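Local coordinates for protein lipopolysaccharide core heptose(I) kinase WaaP (PDB 6DFL) that phosphorylates the first heptose of the lipopolysaccharide inner core with ATP and also acts as a protein-tyrosine kinase, at residues A118-L123 against H168-T173. Residues are numbered along the deposited sequence; the frame is centred on the assembly and turned at random.
Sequences APTVDL and HFLLHT
Val-121 and Leu-171 form an antiparallel hydrogen-bonded pair. Val-121 N gives to Leu-171 O at 2.9 Å, and Leu-171 N returns a bond to Val-121 O at 2.8 Å. Thr-173 N extends the pairing to Pro-119 O at 2.9 Å. At the other end Leu-123 N makes a weak bond to Phe-169 O.

On the face of Thr-120, Asp-122, Leu-170 and His-172, the two methyls of Leu-170 part. CD1 meets Thr-120 OG1 at 3.4 Å, while CD2 touches Asp-122 CB at 3.6 Å. Thr-120 chi1 of 60° sets CG2 beside its backbone N, and CG2 approaches His-172 ND1 obliquely at 3.7 Å. Thr-120 OG1 also bonds to Leu-117 O, and His-172 NE2 to Ser-185 OG.

On the other face, Val-121 CG1 packs against Leu-171 CD2. Beyond the bridged pairs, Thr-173 CG2 touches Val-121 CG1 at 3.5 Å, and Leu-123 reaches Leu-171 CB and, through CD1, Phe-169 CB at 3.8 Å.

Strand 169-172 follows Asp-163, the probable catalytic residue of this protein-kinase-like fold. Backbone bonds hold edge strand 120-122 in register on it. Asp-122 OD1, bonded to Val-125 N, then caps helix 123-127, whose first residue, Leu-123, touches the bound S-palmitoyl phosphopantetheine.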
ATOM      1  N   ALA A 118       2.858  -7.399  16.051  1.00 86.29           N
ATOM      2  CA  ALA A 118       1.682  -8.103  16.540  1.00 85.15           C
ATOM      3  C   ALA A 118       1.083  -7.328  17.703  1.00 82.98           C
ATOM      4  O   ALA A 118       1.821  -6.736  18.496  1.00 82.83           O
ATOM      5  CB  ALA A 118       2.048  -9.532  16.966  1.00 80.70           C
ATOM      6  N   PRO A 119      -0.247  -7.303  17.844  1.00 84.49           N
ATOM      7  CA  PRO A 119      -1.172  -7.986  16.935  1.00 87.23           C
ATOM      8  C   PRO A 119      -1.420  -7.200  15.646  1.00 84.45           C
ATOM      9  O   PRO A 119      -1.593  -5.984  15.681  1.00 85.13           O
ATOM     10  CB  PRO A 119      -2.451  -8.090  17.767  1.00 86.64           C
ATOM     11  CG  PRO A 119      -2.403  -6.880  18.651  1.00 88.45           C
ATOM     12  CD  PRO A 119      -0.946  -6.648  18.963  1.00 85.27           C
ATOM     13  N   THR A 120      -1.413  -7.910  14.522  1.00 82.25           N
ATOM     14  CA  THR A 120      -1.613  -7.330  13.207  1.00 79.85           C
ATOM     15  C   THR A 120      -2.505  -8.244  12.389  1.00 79.12           C
ATOM     16  O   THR A 120      -2.597  -9.445  12.637  1.00 85.38           O
ATOM     17  CB  THR A 120      -0.291  -7.140  12.453  1.00 80.19           C
ATOM     18  OG1 THR A 120       0.346  -8.412  12.298  1.00 87.88           O
ATOM     19  CG2 THR A 120       0.647  -6.215  13.210  1.00 83.16           C
ATOM     20  N   VAL A 121      -3.166  -7.661  11.402  1.00 81.76           N
ATOM     21  CA  VAL A 121      -3.809  -8.413  10.333  1.00 78.24           C
ATOM     22  C   VAL A 121      -3.357  -7.804   9.014  1.00 79.38           C
ATOM     23  O   VAL A 121      -3.408  -6.575   8.840  1.00 81.34           O
ATOM     24  CB  VAL A 121      -5.344  -8.396  10.443  1.00 77.88           C
ATOM     25  CG1 VAL A 121      -5.864  -6.963  10.536  1.00 72.28           C
ATOM     26  CG2 VAL A 121      -5.951  -9.110   9.261  1.00 75.42           C
ATOM     27  N   ASP A 122      -2.876  -8.645   8.106  1.00 72.92           N
ATOM     28  CA  ASP A 122      -2.452  -8.137   6.817  1.00 73.35           C
ATOM     29  C   ASP A 122      -3.679  -7.742   6.006  1.00 74.34           C
ATOM     30  O   ASP A 122      -4.800  -8.190   6.261  1.00 77.08           O
ATOM     31  CB  ASP A 122      -1.575  -9.159   6.079  1.00 72.54           C
ATOM     32  CG  ASP A 122      -2.364 -10.227   5.349  1.00 71.12           C
ATOM     33  OD1 ASP A 122      -3.165  -9.888   4.447  1.00 72.23           O
ATOM     34  OD2 ASP A 122      -2.132 -11.438   5.622  1.00 87.37           O
ATOM     35  N   LEU A 123      -3.449  -6.897   5.006  1.00 71.72           N
ATOM     36  CA  LEU A 123      -4.547  -6.183   4.372  1.00 72.78           C
ATOM     37  C   LEU A 123      -5.325  -7.053   3.395  1.00 70.56           C
ATOM     38  O   LEU A 123      -6.500  -6.759   3.131  1.00 71.58           O
ATOM     39  CB  LEU A 123      -4.012  -4.925   3.673  1.00 66.60           C
ATOM     40  CG  LEU A 123      -3.786  -3.683   4.553  1.00 70.03           C
ATOM     41  CD1 LEU A 123      -3.411  -2.421   3.716  1.00 62.64           C
ATOM     42  CD2 LEU A 123      -4.989  -3.400   5.446  1.00 68.37           C
ATOM     43  N   HIS A 168       1.603  -7.775   2.175  1.00 63.94           N
ATOM     44  CA  HIS A 168       2.801  -7.326   2.869  1.00 62.87           C
ATOM     45  C   HIS A 168       2.614  -5.989   3.555  1.00 67.49           C
ATOM     46  O   HIS A 168       3.607  -5.327   3.893  1.00 67.23           O
ATOM     47  CB  HIS A 168       3.982  -7.293   1.913  1.00 62.36           C
ATOM     48  CG  HIS A 168       4.426  -8.656   1.511  1.00 68.81           C
ATOM     49  ND1 HIS A 168       4.858  -8.955   0.239  1.00 72.62           N
ATOM     50  CD2 HIS A 168       4.451  -9.824   2.205  1.00 66.81           C
ATOM     51  CE1 HIS A 168       5.159 -10.241   0.171  1.00 70.94           C
ATOM     52  NE2 HIS A 168       4.929 -10.787   1.353  1.00 71.94           N
ATOM     53  N   PHE A 169       1.370  -5.586   3.788  1.00 62.91           N
ATOM     54  CA  PHE A 169       1.067  -4.406   4.589  1.00 69.37           C
ATOM     55  C   PHE A 169       0.265  -4.856   5.800  1.00 69.61           C
ATOM     56  O   PHE A 169      -0.785  -5.490   5.645  1.00 73.19           O
ATOM     57  CB  PHE A 169       0.302  -3.365   3.770  1.00 59.66           C
ATOM     58  CG  PHE A 169       1.126  -2.744   2.704  1.00 64.43           C
ATOM     59  CD1 PHE A 169       1.795  -1.537   2.941  1.00 65.60           C
ATOM     60  CD2 PHE A 169       1.270  -3.359   1.473  1.00 60.34           C
ATOM     61  CE1 PHE A 169       2.577  -0.975   1.982  1.00 54.66           C
ATOM     62  CE2 PHE A 169       2.066  -2.791   0.495  1.00 59.52           C
ATOM     63  CZ  PHE A 169       2.716  -1.594   0.759  1.00 66.52           C
ATOM     64  N   LEU A 170       0.763  -4.543   6.992  1.00 67.54           N
ATOM     65  CA  LEU A 170       0.127  -4.962   8.228  1.00 65.31           C
ATOM     66  C   LEU A 170      -0.719  -3.824   8.781  1.00 76.33           C
ATOM     67  O   LEU A 170      -0.233  -2.699   8.973  1.00 77.50           O
ATOM     68  CB  LEU A 170       1.178  -5.410   9.236  1.00 69.76           C
ATOM     69  CG  LEU A 170       1.908  -6.692   8.792  1.00 74.09           C
ATOM     70  CD1 LEU A 170       2.584  -7.377   9.961  1.00 69.47           C
ATOM     71  CD2 LEU A 170       0.968  -7.652   8.058  1.00 64.15           C
ATOM     72  N   LEU A 171      -1.995  -4.107   8.995  1.00 77.48           N
ATOM     73  CA  LEU A 171      -2.853  -3.226   9.766  1.00 75.75           C
ATOM     74  C   LEU A 171      -2.715  -3.585  11.240  1.00 81.42           C
ATOM     75  O   LEU A 171      -2.745  -4.767  11.609  1.00 80.65           O
ATOM     76  CB  LEU A 171      -4.296  -3.367   9.299  1.00 72.12           C
ATOM     77  CG  LEU A 171      -5.329  -2.688  10.172  1.00 78.88           C
ATOM     78  CD1 LEU A 171      -5.298  -1.157   9.996  1.00 80.70           C
ATOM     79  CD2 LEU A 171      -6.674  -3.244   9.800  1.00 79.15           C
ATOM     80  N   HIS A 172      -2.543  -2.576  12.087  1.00 82.10           N
ATOM     81  CA  HIS A 172      -2.245  -2.825  13.491  1.00 86.96           C
ATOM     82  C   HIS A 172      -3.534  -2.934  14.293  1.00 86.99           C
ATOM     83  O   HIS A 172      -4.340  -2.002  14.306  1.00 87.36           O
ATOM     84  CB  HIS A 172      -1.341  -1.735  14.047  1.00 83.47           C
ATOM     85  CG  HIS A 172       0.096  -1.926  13.687  1.00 87.14           C
ATOM     86  ND1 HIS A 172       0.946  -2.717  14.427  1.00 84.70           N
ATOM     87  CD2 HIS A 172       0.824  -1.464  12.642  1.00 83.96           C
ATOM     88  CE1 HIS A 172       2.142  -2.717  13.869  1.00 86.36           C
ATOM     89  NE2 HIS A 172       2.096  -1.961  12.787  1.00 82.76           N
ATOM     90  N   THR A 173      -3.718  -4.073  14.968  1.00 88.27           N
ATOM     91  CA  THR A 173      -4.944  -4.377  15.698  1.00 91.19           C
ATOM     92  C   THR A 173      -4.787  -4.281  17.214  1.00 93.37           C
ATOM     93  O   THR A 173      -5.646  -4.777  17.950  1.00 95.09           O
ATOM     94  CB  THR A 173      -5.451  -5.773  15.335  1.00 85.18           C
ATOM     95  OG1 THR A 173      -4.411  -6.725  15.571  1.00 85.22           O
ATOM     96  CG2 THR A 173      -5.869  -5.818  13.877  1.00 80.29           C
TER